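Local coordinates for putative serine phosphatase (Pseudomonas aeruginosa, PDB 6K4E), which probably removes phosphate from phosphoserine or phosphothreonine of a partner protein, as a magnesium-dependent PP2C-type phosphatase domain in a pathway that controls biofilm formation, at residues I84-R89 and D292-S297; A190-Y195 and L235-F240; D242-E247 and P288-I293; F250-R255 and A278-Y283. One frame throughout, in Å; residues are numbered along the deposited sequence.

Contact 1: I84-R89 and D292-S297; sequences ILWKPR and DITILS
Thr294 meets the indole of Trp86 at its rim: CG2 lies at the edge, in the ring plane, 4.0 Å from Trp86 CD1, while Pro88 CG covers one face from the same segment, just beyond the strand. A chi1 of -176° sets the indole of Trp86 opposite its own backbone N, where it runs alongside Thr294, and both side chains leave the sheet on the same face. Neither polar end is paired across the contact: Trp86 NE1 bonds to Asp95 O and Thr294 OG1 to Asp95 OD2, which ties this face to the strand 95-101. Ile84 and Leu296 extend the face with methyl packing, CD1 to CD1 at 4.0 Å. The other face carries Leu85, whose CD2 reaches Ile293 CG2 at 3.9 Å and whose CB lies beside Ile295 CB. Beta-branched residues suit this inner strand, since their branches fill the sheet surface close to the backbone.

The pieces 84-87 and 293-297 pair antiparallel, at 168°; they belong to the edge strand 82-87 and its neighbour 293-300 in one of the two sheets of the PP2C alpha-beta-beta-alpha sandwich. Leu85 and Lys87 form the hydrogen-bonded pairs with Ile295 and Ile293. Leu85 N donates to Ile295 O and Lys87 N to Ile293 O, each at 2.8 Å, and each bond is returned in the opposite direction.

Past Lys87 the ladder ends, and a carboxylate replaces the carbonyl as acceptor. Asp292 OD1 takes the Arg89 N-H on its anti lone pair at 2.7 Å, nearly straight at 169°, while Asp292 OD2 accepts from Gly94 N.

Contact 2: A190-Y195 and L235-F240; sequences AKISLY and LSTDGF. With MG (magnesium ion), chain H; MG (magnesium ion), chain F.
Ile192 is the first residue to touch 235-240, at Thr237. Its CG1 stands beside the backbone N (chi1 -75°) and carries CD1 out to Thr237 CG2, 4.0 Å away, the two side chains lying alongside each other. The other branch, CG2, rests near Ser236 O and more loosely against Leu235 CD2. A branched apolar residue fits here because one arm meets a side-chain methyl and the other a buried carbonyl.

At Ser193 the backbones stand too far apart for direct bonding, and two waters fill in. One donates to Ser193 O at 2.6 Å and accepts from Ser236 N at 2.8 Å; the second donates to Ser236 O but takes only a weak bond from Ser193 N. The Ser193 hydroxyl turns to Glu204. Next, Leu194 crosses Leu235, its CD1 touching Leu235 CD2 at 3.8 Å.

Beyond Thr237, 235-240 enters the metal centre. Asp238 OD1 binds one magnesium ion at 2.3 Å, with Asp112 and Asp291; Asp112 is shared with the paired ion. Asp238 OD2 holds an additional magnesium at 2.2 Å, reminiscent of the third metal of some PP2C phosphatases. Ser236 OG, on a lone pair of Thr237 O, braces the turn just before Asp238.

Strand 231-236 lies between 194-197 and 293-300 in its sheet. Helix 254-264 covers Tyr195 and Ser236 through Phe257, and Phe240 on helix 238-242 packs against Ile293 and Ile295.

Contact 3: D242-E247 and P288-I293; sequences DQAGGE and PQRDDI. With MG (magnesium ion), chain F.
Gln243 holds the segment 288-293 with both ends of its amide, just before Asp291 enters the magnesium site of the PP2C-type fold. Its chain starts anti to the backbone N (chi1 -175°) and then bends at chi2 (55°), which turns the amide back so that NE2 reaches Ala244 O of its own segment. NE2 donates to that carbonyl and to Pro288 O at 3.0 Å, with both acceptors close to the amide plane; the two bonds fix the rotation of the group. OE1 accepts from Arg290 N over a long 3.3 Å, fairly straight at 164°, and also from a water that takes a weak bond from Asp291 N. Glutamine suits the spot because one flat group supplies both donor and acceptor to a loop without regular pairing.

Arg290, exposed and extended from CG to NE, runs along the segment 242-247. Its CD passes Asp242 O, and NH1 lies 3.5 Å from Ala244 CB. A water that donates to Asp242 O is reached by NH1 through a weak bond.

Gln289, with an extended chain, spans its own loop: NE2 bonds to Asp291 O and also to Lys87 O of the neighbouring strand. The Gln289 side chain so ties down the backbone of Asp291, which may help to orient its carboxylate; OD2 of Asp291 binds a magnesium ion that Asp112 and Asp238 also ligate. Asp242 reaches this ligand through a water not itself bound to that magnesium, which donates both to Asp242 OD2 at 2.6 Å and to Asp291 OD2 at 2.9 Å.

Contact 4: F250-R255 and A278-Y283; sequences FGFGSR and ATLAEY
Phe252 drives the edge of its ring against the face of Tyr283 in a T-shaped stack, with the centroids 5.3 Å apart and the planes at 85°. The atom that lands is CD1, 3.7 Å from Tyr283 CD2 and offset toward the rim of the tyrosine ring. Phe252 is buried, and the helix 269-284 closes on it from further positions: Thr279 CG2 reaches Phe252 CZ at 3.9 Å, crossing at about a right angle, and Leu280 CD1 reaches Phe252 CD1 at 4.2 Å. A flat, wholly apolar ring suits a place that must meet a methyl, a leucine tip and an aromatic face at once. Phe240, Phe257 and Met260 add to the same cluster.

The phenol end of Tyr283 is held as well. Its CG is anti to the backbone N (chi1 -174°), which extends the ring from the helix to the strand 250-251. There its OH donates to Phe250 O at 2.8 Å, approaching from above the carbonyl plane rather than on a lone pair. Tyrosine thus combines a ring for the core with a hydroxyl for the backbone at its border. The loose, solvent side is the Phe250 side chain, whose exposed ring leads away from the helix, leaving CB as its nearest side-chain atom.

The contact joins helix 269-284 to the hairpin strand 250-251 on the helical side of one sheet, as in the PP2C alpha-beta-beta-alpha sandwich.

Overall arrangement
The four contacts lie in and beside one sheet of the PP2C-type fold and its metal edge. Contacts 1 and 2, with centres about 11 Å apart, lie in the same antiparallel sheet, where strands 293-300 and 231-236 are neighbours. Contacts 3 and 4 are closer, with centres about 7 Å apart, and share the small hairpin of strands 244-245 and 250-251 beside helix 269-284. Along the chain, contact 1 spans the longest loop and encloses contact 2, then contact 4, which lies within the span of contact 3. Contacts 1 and 3 share Asp292 and Ile293, while contacts 2 and 3 bring Asp238 and Asp291 to one magnesium ion. Segments distant in sequence thereby converge on the probable phosphatase centre.

Contact 1: I84-R89 and D292-S297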
loop_
_atom_site.group_PDB
_atom_site.type_symbol
_atom_site.label_atom_id
_atom_site.label_comp_id
_atom_site.label_asym_id
_atom_site.label_seq_id
_atom_site.Cartn_x
_atom_site.Cartn_y
_atom_site.Cartn_z
ATOM N N ILE B 84 20.009 -3.484 -11.535
ATOM C CA ILE B 84 19.038 -2.638 -10.852
ATOM C C ILE B 84 19.736 -1.511 -10.169
ATOM O O ILE B 84 20.745 -1.711 -9.490
ATOM C CB ILE B 84 18.090 -3.438 -9.888
ATOM C CG1 ILE B 84 17.055 -2.520 -9.209
ATOM C CG2 ILE B 84 18.819 -4.279 -8.877
ATOM C CD1 ILE B 84 16.096 -1.777 -10.199
ATOM N N LEU B 85 19.231 -0.332 -10.386
ATOM C CA LEU B 85 19.707 0.877 -9.720
ATOM C C LEU B 85 18.460 1.408 -9.013
ATOM O O LEU B 85 17.480 1.743 -9.678
ATOM C CB LEU B 85 20.242 1.888 -10.754
ATOM C CG LEU B 85 21.306 2.894 -10.284
ATOM C CD1 LEU B 85 21.754 3.792 -11.444
ATOM C CD2 LEU B 85 20.798 3.784 -9.121
ATOM N N TRP B 86 18.436 1.377 -7.683
ATOM C CA TRP B 86 17.236 1.823 -6.977
ATOM C C TRP B 86 17.641 2.627 -5.781
ATOM O O TRP B 86 18.144 2.062 -4.826
ATOM C CB TRP B 86 16.365 0.626 -6.568
ATOM C CG TRP B 86 15.071 1.018 -5.916
ATOM C CD1 TRP B 86 13.960 1.519 -6.523
ATOM C CD2 TRP B 86 14.760 0.923 -4.517
ATOM N NE1 TRP B 86 12.967 1.746 -5.587
ATOM C CE2 TRP B 86 13.422 1.360 -4.352
ATOM C CE3 TRP B 86 15.465 0.470 -3.390
ATOM C CZ2 TRP B 86 12.778 1.337 -3.109
ATOM C CZ3 TRP B 86 14.835 0.483 -2.154
ATOM C CH2 TRP B 86 13.510 0.917 -2.025
ATOM N N LYS B 87 17.466 3.949 -5.850
ATOM C CA LYS B 87 17.889 4.817 -4.773
ATOM C C LYS B 87 16.800 5.823 -4.452
ATOM O O LYS B 87 16.736 6.862 -5.120
ATOM C CB LYS B 87 19.243 5.515 -5.141
ATOM C CG LYS B 87 19.815 6.556 -4.141
ATOM C CD LYS B 87 20.278 6.013 -2.776
ATOM C CE LYS B 87 20.642 7.129 -1.818
ATOM N NZ LYS B 87 19.443 7.791 -1.231
ATOM N N PRO B 88 15.977 5.571 -3.389
ATOM C CA PRO B 88 14.953 6.549 -3.011
ATOM C C PRO B 88 15.615 7.818 -2.513
ATOM O O PRO B 88 16.738 7.767 -1.979
ATOM C CB PRO B 88 14.195 5.837 -1.869
ATOM C CG PRO B 88 14.506 4.419 -2.021
ATOM C CD PRO B 88 15.932 4.411 -2.474
ATOM N N ARG B 89 14.942 8.961 -2.697
ATOM C CA ARG B 89 15.461 10.255 -2.249
ATOM C C ARG B 89 15.528 10.222 -0.714
ATOM O O ARG B 89 16.556 10.543 -0.127
ATOM C CB ARG B 89 14.586 11.393 -2.754
ATOM C CG ARG B 89 15.192 12.761 -2.530
ATOM C CD ARG B 89 14.198 13.841 -2.909
ATOM N NE ARG B 89 13.651 14.488 -1.726
ATOM C CZ ARG B 89 13.104 15.698 -1.721
ATOM N NH1 ARG B 89 13.030 16.404 -2.839
ATOM N NH2 ARG B 89 12.631 16.215 -0.597
ATOM N N ASP B 292 13.585 10.340 -6.420
ATOM C CA ASP B 292 13.848 8.912 -6.329
ATOM C C ASP B 292 14.454 8.483 -7.667
ATOM O O ASP B 292 13.998 8.928 -8.734
ATOM C CB ASP B 292 12.532 8.158 -6.097
ATOM C CG ASP B 292 11.853 8.522 -4.816
ATOM O OD1 ASP B 292 12.535 8.591 -3.801
ATOM O OD2 ASP B 292 10.624 8.723 -4.833
ATOM N N ILE B 293 15.492 7.662 -7.610
ATOM C CA ILE B 293 16.169 7.162 -8.799
ATOM C C ILE B 293 15.896 5.649 -8.964
ATOM O O ILE B 293 15.902 4.907 -7.985
ATOM C CB ILE B 293 17.696 7.521 -8.760
ATOM C CG1 ILE B 293 17.898 9.054 -8.839
ATOM C CG2 ILE B 293 18.498 6.802 -9.864
ATOM C CD1 ILE B 293 19.218 9.597 -8.347
ATOM N N THR B 294 15.605 5.222 -10.205
ATOM C CA THR B 294 15.417 3.827 -10.594
ATOM C C THR B 294 15.836 3.662 -12.016
ATOM O O THR B 294 15.414 4.428 -12.874
ATOM C CB THR B 294 13.969 3.302 -10.454
ATOM O OG1 THR B 294 13.442 3.751 -9.219
ATOM C CG2 THR B 294 13.904 1.737 -10.491
ATOM N N ILE B 295 16.692 2.659 -12.252
ATOM C CA ILE B 295 17.082 2.216 -13.574
ATOM C C ILE B 295 17.037 0.693 -13.538
ATOM O O ILE B 295 17.787 0.078 -12.799
ATOM C CB ILE B 295 18.445 2.746 -14.118
ATOM C CG1 ILE B 295 18.496 4.272 -14.143
ATOM C CG2 ILE B 295 18.746 2.138 -15.515
ATOM C CD1 ILE B 295 19.796 4.814 -14.849
ATOM N N LEU B 296 16.164 0.103 -14.346
ATOM C CA LEU B 296 16.078 -1.337 -14.496
ATOM C C LEU B 296 16.507 -1.660 -15.912
ATOM O O LEU B 296 15.933 -1.158 -16.884
ATOM C CB LEU B 296 14.664 -1.866 -14.171
ATOM C CG LEU B 296 14.457 -3.388 -14.127
ATOM C CD1 LEU B 296 15.621 -4.119 -13.454
ATOM C CD2 LEU B 296 13.126 -3.729 -13.500
ATOM N N SER B 297 17.605 -2.415 -16.017
ATOM C CA SER B 297 18.164 -2.766 -17.302
ATOM C C SER B 297 18.126 -4.240 -17.469
ATOM O O SER B 297 18.206 -4.957 -16.486
ATOM C CB SER B 297 19.585 -2.232 -17.436
ATOM O OG SER B 297 20.188 -2.580 -18.673
#

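Contact 2: A190-Y195 and L235-F240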
loop_
_atom_site.group_PDB
_atom_site.type_symbol
_atom_site.label_atom_id
_atom_site.label_comp_id
_atom_site.label_asym_id
_atom_site.label_seq_id
_atom_site.Cartn_x
_atom_site.Cartn_y
_atom_site.Cartn_z
ATOM N N ALA B 190 3.389 5.096 -19.705
ATOM C CA ALA B 190 2.701 6.333 -19.342
ATOM C C ALA B 190 3.792 7.222 -18.728
ATOM O O ALA B 190 4.218 6.965 -17.605
ATOM C CB ALA B 190 1.610 6.050 -18.322
ATOM N N LYS B 191 4.359 8.137 -19.537
ATOM C CA LYS B 191 5.391 9.107 -19.174
ATOM C C LYS B 191 6.736 8.455 -18.843
ATOM O O LYS B 191 7.557 9.062 -18.143
ATOM C CB LYS B 191 4.910 10.049 -18.050
ATOM C CG LYS B 191 3.848 11.069 -18.518
ATOM C CD LYS B 191 3.320 11.968 -17.413
ATOM C CE LYS B 191 4.316 12.967 -16.875
ATOM N NZ LYS B 191 3.815 13.595 -15.622
ATOM N N ILE B 192 6.956 7.222 -19.352
ATOM C CA ILE B 192 8.202 6.458 -19.197
ATOM C C ILE B 192 8.555 5.851 -20.539
ATOM O O ILE B 192 7.680 5.351 -21.246
ATOM C CB ILE B 192 8.244 5.453 -17.996
ATOM C CG1 ILE B 192 8.438 6.267 -16.665
ATOM C CG2 ILE B 192 9.413 4.391 -18.157
ATOM C CD1 ILE B 192 8.528 5.548 -15.461
ATOM N N SER B 193 9.831 5.974 -20.911
ATOM C CA SER B 193 10.361 5.497 -22.188
ATOM C C SER B 193 11.154 4.232 -22.016
ATOM O O SER B 193 11.728 3.988 -20.946
ATOM C CB SER B 193 11.293 6.545 -22.798
ATOM O OG SER B 193 10.671 7.810 -22.934
ATOM N N LEU B 194 11.239 3.453 -23.086
ATOM C CA LEU B 194 12.126 2.312 -23.151
ATOM C C LEU B 194 13.297 2.734 -24.049
ATOM O O LEU B 194 13.092 3.127 -25.187
ATOM C CB LEU B 194 11.440 1.048 -23.682
ATOM C CG LEU B 194 12.363 -0.171 -23.898
ATOM C CD1 LEU B 194 12.779 -0.799 -22.599
ATOM C CD2 LEU B 194 11.693 -1.181 -24.723
ATOM N N TYR B 195 14.518 2.701 -23.508
ATOM C CA TYR B 195 15.712 3.020 -24.239
ATOM C C TYR B 195 16.340 1.663 -24.624
ATOM O O TYR B 195 16.246 0.711 -23.856
ATOM C CB TYR B 195 16.660 3.797 -23.338
ATOM C CG TYR B 195 16.399 5.283 -23.291
ATOM C CD1 TYR B 195 16.953 6.138 -24.240
ATOM C CD2 TYR B 195 15.645 5.850 -22.261
ATOM C CE1 TYR B 195 16.728 7.510 -24.199
ATOM C CE2 TYR B 195 15.412 7.226 -22.209
ATOM C CZ TYR B 195 15.959 8.053 -23.185
ATOM O OH TYR B 195 15.804 9.417 -23.133
ATOM N N LEU B 235 15.034 0.859 -18.601
ATOM C CA LEU B 235 13.789 1.420 -18.116
ATOM C C LEU B 235 14.171 2.291 -16.954
ATOM O O LEU B 235 14.548 1.771 -15.919
ATOM C CB LEU B 235 12.834 0.291 -17.671
ATOM C CG LEU B 235 12.057 -0.395 -18.791
ATOM C CD1 LEU B 235 11.329 -1.639 -18.271
ATOM C CD2 LEU B 235 11.043 0.560 -19.449
ATOM N N SER B 236 14.075 3.605 -17.110
ATOM C CA SER B 236 14.422 4.511 -16.033
ATOM C C SER B 236 13.267 5.451 -15.731
ATOM O O SER B 236 12.598 5.903 -16.647
ATOM C CB SER B 236 15.656 5.332 -16.412
ATOM O OG SER B 236 15.874 6.396 -15.499
ATOM N N THR B 237 13.092 5.820 -14.456
ATOM C CA THR B 237 12.116 6.857 -14.072
ATOM C C THR B 237 12.787 8.200 -14.348
ATOM O O THR B 237 13.974 8.231 -14.699
ATOM C CB THR B 237 11.693 6.714 -12.599
ATOM O OG1 THR B 237 12.861 6.769 -11.768
ATOM C CG2 THR B 237 10.929 5.388 -12.325
ATOM N N ASP B 238 12.052 9.329 -14.191
ATOM C CA ASP B 238 12.650 10.630 -14.458
ATOM C C ASP B 238 13.792 11.055 -13.489
ATOM O O ASP B 238 14.524 11.972 -13.806
ATOM C CB ASP B 238 11.545 11.716 -14.507
ATOM C CG ASP B 238 10.761 11.881 -13.229
ATOM O OD1 ASP B 238 11.155 11.264 -12.199
ATOM O OD2 ASP B 238 9.752 12.626 -13.245
ATOM N N GLY B 239 13.855 10.463 -12.301
ATOM C CA GLY B 239 14.795 10.861 -11.257
ATOM C C GLY B 239 16.253 11.026 -11.641
ATOM O O GLY B 239 16.877 12.018 -11.279
ATOM N N PHE B 240 16.825 10.034 -12.332
ATOM C CA PHE B 240 18.221 10.041 -12.789
ATOM C C PHE B 240 18.410 11.168 -13.831
ATOM O O PHE B 240 19.424 11.879 -13.795
ATOM C CB PHE B 240 18.585 8.659 -13.421
ATOM C CG PHE B 240 20.067 8.429 -13.659
ATOM C CD1 PHE B 240 20.717 9.005 -14.747
ATOM C CD2 PHE B 240 20.812 7.617 -12.800
ATOM C CE1 PHE B 240 22.083 8.786 -14.957
ATOM C CE2 PHE B 240 22.176 7.401 -13.020
ATOM C CZ PHE B 240 22.801 7.981 -14.093
HETATM MG MG MG H . 8.375 13.344 -14.871
HETATM MG MG MG F . 10.167 10.935 -10.102
HETATM O O HOH W 1 13.974 4.676 -19.723
HETATM O O HOH W 2 12.384 7.182 -19.117
HETATM O O HOH W 3 8.753 12.374 -10.539
HETATM O O HOH W 4 11.509 9.120 -9.798
HETATM O O HOH W 5 9.246 11.091 -8.212
HETATM O O HOH W 6 8.273 15.071 -13.369
HETATM O O HOH W 7 6.527 13.021 -13.470
#

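Contact 3: D242-E247 and P288-I293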
loop_
_atom_site.group_PDB
_atom_site.type_symbol
_atom_site.label_atom_id
_atom_site.label_comp_id
_atom_site.label_asym_id
_atom_site.label_seq_id
_atom_site.Cartn_x
_atom_site.Cartn_y
_atom_site.Cartn_z
ATOM N N ASP B 242 16.611 13.814 -14.190
ATOM C CA ASP B 242 16.311 15.106 -13.568
ATOM C C ASP B 242 17.336 15.494 -12.531
ATOM O O ASP B 242 17.279 16.609 -12.028
ATOM C CB ASP B 242 14.887 15.109 -12.962
ATOM C CG ASP B 242 13.757 15.066 -13.983
ATOM O OD1 ASP B 242 14.041 15.229 -15.202
ATOM O OD2 ASP B 242 12.597 14.905 -13.566
ATOM N N GLN B 243 18.277 14.601 -12.207
ATOM C CA GLN B 243 19.304 14.914 -11.211
ATOM C C GLN B 243 20.091 16.158 -11.575
ATOM O O GLN B 243 20.786 16.171 -12.601
ATOM C CB GLN B 243 20.268 13.757 -10.987
ATOM C CG GLN B 243 21.289 14.018 -9.844
ATOM C CD GLN B 243 20.634 14.386 -8.519
ATOM O OE1 GLN B 243 19.810 13.645 -7.972
ATOM N NE2 GLN B 243 20.921 15.577 -8.024
ATOM N N ALA B 244 19.986 17.197 -10.718
ATOM C CA ALA B 244 20.704 18.442 -10.869
ATOM C C ALA B 244 22.211 18.195 -10.615
ATOM O O ALA B 244 22.565 17.313 -9.842
ATOM C CB ALA B 244 20.160 19.447 -9.875
ATOM N N GLY B 245 23.066 18.948 -11.299
ATOM C CA GLY B 245 24.510 18.848 -11.139
ATOM C C GLY B 245 25.280 19.523 -12.249
ATOM O O GLY B 245 24.708 20.264 -13.056
ATOM N N GLY B 246 26.577 19.234 -12.296
ATOM C CA GLY B 246 27.479 19.773 -13.303
ATOM C C GLY B 246 27.850 21.206 -13.015
ATOM O O GLY B 246 27.700 21.680 -11.881
ATOM N N GLU B 247 28.312 21.921 -14.045
ATOM C CA GLU B 247 28.805 23.290 -13.912
ATOM C C GLU B 247 27.765 24.328 -13.496
ATOM O O GLU B 247 28.122 25.259 -12.780
ATOM C CB GLU B 247 29.504 23.730 -15.205
ATOM C CG GLU B 247 30.621 22.776 -15.604
ATOM C CD GLU B 247 31.435 23.178 -16.815
ATOM O OE1 GLU B 247 32.544 23.730 -16.624
ATOM O OE2 GLU B 247 30.986 22.902 -17.952
ATOM N N PRO B 288 22.073 18.035 -3.643
ATOM C CA PRO B 288 21.262 16.974 -3.020
ATOM C C PRO B 288 20.554 16.151 -4.089
ATOM O O PRO B 288 20.426 16.611 -5.236
ATOM C CB PRO B 288 20.238 17.759 -2.181
ATOM C CG PRO B 288 20.129 19.082 -2.869
ATOM C CD PRO B 288 21.532 19.377 -3.332
ATOM N N GLN B 289 20.133 14.920 -3.730
ATOM C CA GLN B 289 19.370 14.069 -4.637
ATOM C C GLN B 289 18.001 14.749 -4.760
ATOM O O GLN B 289 17.376 15.104 -3.760
ATOM C CB GLN B 289 19.247 12.639 -4.097
ATOM C CG GLN B 289 18.741 11.648 -5.145
ATOM C CD GLN B 289 18.606 10.258 -4.607
ATOM O OE1 GLN B 289 19.322 9.854 -3.709
ATOM N NE2 GLN B 289 17.689 9.484 -5.146
ATOM N N ARG B 290 17.613 15.027 -5.989
ATOM C CA ARG B 290 16.404 15.770 -6.342
ATOM C C ARG B 290 15.129 14.919 -6.289
ATOM O O ARG B 290 14.075 15.431 -5.936
ATOM C CB ARG B 290 16.626 16.388 -7.753
ATOM C CG ARG B 290 15.683 17.492 -8.096
ATOM C CD ARG B 290 16.308 18.498 -9.022
ATOM N NE ARG B 290 15.609 19.754 -8.822
ATOM C CZ ARG B 290 15.978 20.919 -9.331
ATOM N NH1 ARG B 290 17.057 21.005 -10.099
ATOM N NH2 ARG B 290 15.272 22.013 -9.078
ATOM N N ASP B 291 15.229 13.622 -6.663
ATOM C CA ASP B 291 14.086 12.711 -6.747
ATOM C C ASP B 291 14.549 11.256 -6.574
ATOM O O ASP B 291 15.753 10.982 -6.504
ATOM C CB ASP B 291 13.389 12.899 -8.129
ATOM C CG ASP B 291 12.031 12.237 -8.271
ATOM O OD1 ASP B 291 11.445 11.847 -7.234
ATOM O OD2 ASP B 291 11.544 12.127 -9.411
ATOM N N ASP B 292 13.585 10.340 -6.420
ATOM C CA ASP B 292 13.848 8.912 -6.329
ATOM C C ASP B 292 14.454 8.483 -7.667
ATOM O O ASP B 292 13.998 8.928 -8.734
ATOM C CB ASP B 292 12.532 8.158 -6.097
ATOM C CG ASP B 292 11.853 8.522 -4.816
ATOM O OD1 ASP B 292 12.535 8.591 -3.801
ATOM O OD2 ASP B 292 10.624 8.723 -4.833
ATOM N N ILE B 293 15.492 7.662 -7.610
ATOM C CA ILE B 293 16.169 7.162 -8.799
ATOM C C ILE B 293 15.896 5.649 -8.964
ATOM O O ILE B 293 15.902 4.907 -7.985
ATOM C CB ILE B 293 17.696 7.521 -8.760
ATOM C CG1 ILE B 293 17.898 9.054 -8.839
ATOM C CG2 ILE B 293 18.498 6.802 -9.864
ATOM C CD1 ILE B 293 19.218 9.597 -8.347
HETATM MG MG MG F . 10.167 10.935 -10.102
HETATM O O HOH W 8 11.964 14.529 -11.034
HETATM O O HOH W 9 17.526 19.319 -12.276
HETATM O O HOH W 10 17.222 13.275 -8.885
HETATM O O HOH W 5 9.246 11.091 -8.212
HETATM O O HOH W 4 11.509 9.120 -9.798
HETATM O O HOH W 3 8.753 12.374 -10.539
#

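Contact 4: F250-R255 and A278-Y283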
loop_
_atom_site.group_PDB
_atom_site.type_symbol
_atom_site.label_atom_id
_atom_site.label_comp_id
_atom_site.label_asym_id
_atom_site.label_seq_id
_atom_site.Cartn_x
_atom_site.Cartn_y
_atom_site.Cartn_z
ATOM N N PHE B 250 22.120 22.128 -13.955
ATOM C CA PHE B 250 21.124 21.600 -14.886
ATOM C C PHE B 250 20.895 20.136 -14.563
ATOM O O PHE B 250 21.813 19.462 -14.064
ATOM C CB PHE B 250 21.655 21.647 -16.335
ATOM C CG PHE B 250 21.834 22.998 -16.982
ATOM C CD1 PHE B 250 21.024 24.078 -16.626
ATOM C CD2 PHE B 250 22.858 23.219 -17.893
ATOM C CE1 PHE B 250 21.246 25.354 -17.169
ATOM C CE2 PHE B 250 23.062 24.485 -18.451
ATOM C CZ PHE B 250 22.273 25.550 -18.066
ATOM N N GLY B 251 19.724 19.633 -14.930
ATOM C CA GLY B 251 19.426 18.210 -14.763
ATOM C C GLY B 251 20.280 17.427 -15.740
ATOM O O GLY B 251 20.647 17.953 -16.797
ATOM N N PHE B 252 20.668 16.198 -15.382
ATOM C CA PHE B 252 21.480 15.341 -16.248
ATOM C C PHE B 252 20.943 15.401 -17.691
ATOM O O PHE B 252 21.665 15.836 -18.569
ATOM C CB PHE B 252 21.481 13.913 -15.687
ATOM C CG PHE B 252 22.529 13.007 -16.264
ATOM C CD1 PHE B 252 23.858 13.100 -15.851
ATOM C CD2 PHE B 252 22.182 11.999 -17.158
ATOM C CE1 PHE B 252 24.827 12.225 -16.363
ATOM C CE2 PHE B 252 23.154 11.114 -17.657
ATOM C CZ PHE B 252 24.463 11.241 -17.260
ATOM N N GLY B 253 19.656 15.079 -17.877
ATOM C CA GLY B 253 18.954 15.183 -19.151
ATOM C C GLY B 253 19.039 13.975 -20.061
ATOM O O GLY B 253 19.863 13.068 -19.850
ATOM N N SER B 254 18.151 13.982 -21.093
ATOM C CA SER B 254 17.988 12.954 -22.133
ATOM C C SER B 254 19.213 12.780 -23.017
ATOM O O SER B 254 19.519 11.637 -23.366
ATOM C CB SER B 254 16.783 13.254 -23.035
ATOM O OG SER B 254 15.542 13.341 -22.361
ATOM N N ARG B 255 19.885 13.888 -23.427
ATOM C CA ARG B 255 21.065 13.811 -24.295
ATOM C C ARG B 255 22.271 13.181 -23.562
ATOM O O ARG B 255 22.867 12.251 -24.120
ATOM C CB ARG B 255 21.416 15.157 -24.966
ATOM C CG ARG B 255 20.303 15.631 -25.911
ATOM C CD ARG B 255 20.299 17.134 -26.197
ATOM N NE ARG B 255 18.981 17.597 -26.655
ATOM C CZ ARG B 255 18.771 18.712 -27.354
ATOM N NH1 ARG B 255 19.791 19.492 -27.698
ATOM N NH2 ARG B 255 17.542 19.051 -27.725
ATOM N N ALA B 278 28.621 5.825 -10.667
ATOM C CA ALA B 278 29.786 6.715 -10.634
ATOM C C ALA B 278 29.630 7.974 -11.555
ATOM O O ALA B 278 30.117 9.038 -11.188
ATOM C CB ALA B 278 31.051 5.949 -10.990
ATOM N N THR B 279 28.919 7.855 -12.703
ATOM C CA THR B 279 28.652 8.966 -13.644
ATOM C C THR B 279 27.720 10.007 -13.001
ATOM O O THR B 279 27.946 11.201 -13.155
ATOM C CB THR B 279 28.135 8.444 -15.012
ATOM O OG1 THR B 279 29.164 7.648 -15.610
ATOM C CG2 THR B 279 27.723 9.557 -15.982
ATOM N N LEU B 280 26.697 9.553 -12.267
ATOM C CA LEU B 280 25.773 10.458 -11.589
ATOM C C LEU B 280 26.418 11.081 -10.351
ATOM O O LEU B 280 26.260 12.291 -10.128
ATOM C CB LEU B 280 24.447 9.774 -11.225
ATOM C CG LEU B 280 23.298 10.758 -10.891
ATOM C CD1 LEU B 280 22.868 11.567 -12.115
ATOM C CD2 LEU B 280 22.138 10.034 -10.354
ATOM N N ALA B 281 27.162 10.273 -9.566
ATOM C CA ALA B 281 27.851 10.766 -8.363
ATOM C C ALA B 281 28.799 11.900 -8.736
ATOM O O ALA B 281 28.804 12.944 -8.083
ATOM C CB ALA B 281 28.597 9.638 -7.681
ATOM N N GLU B 282 29.510 11.735 -9.853
ATOM C CA GLU B 282 30.443 12.721 -10.385
ATOM C C GLU B 282 29.738 13.984 -10.827
ATOM O O GLU B 282 30.159 15.062 -10.432
ATOM C CB GLU B 282 31.301 12.118 -11.516
ATOM C CG GLU B 282 32.207 13.117 -12.227
ATOM C CD GLU B 282 33.668 12.776 -12.440
ATOM O OE1 GLU B 282 34.324 13.512 -13.209
ATOM O OE2 GLU B 282 34.170 11.798 -11.846
ATOM N N TYR B 283 28.646 13.841 -11.623
ATOM C CA TYR B 283 27.830 14.927 -12.158
ATOM C C TYR B 283 27.205 15.729 -11.043
ATOM O O TYR B 283 27.353 16.931 -11.004
ATOM C CB TYR B 283 26.762 14.380 -13.129
ATOM C CG TYR B 283 25.992 15.480 -13.827
ATOM C CD1 TYR B 283 26.591 16.262 -14.815
ATOM C CD2 TYR B 283 24.675 15.770 -13.472
ATOM C CE1 TYR B 283 25.905 17.311 -15.423
ATOM C CE2 TYR B 283 23.974 16.813 -14.082
ATOM C CZ TYR B 283 24.597 17.585 -15.055
ATOM O OH TYR B 283 23.922 18.613 -15.662
#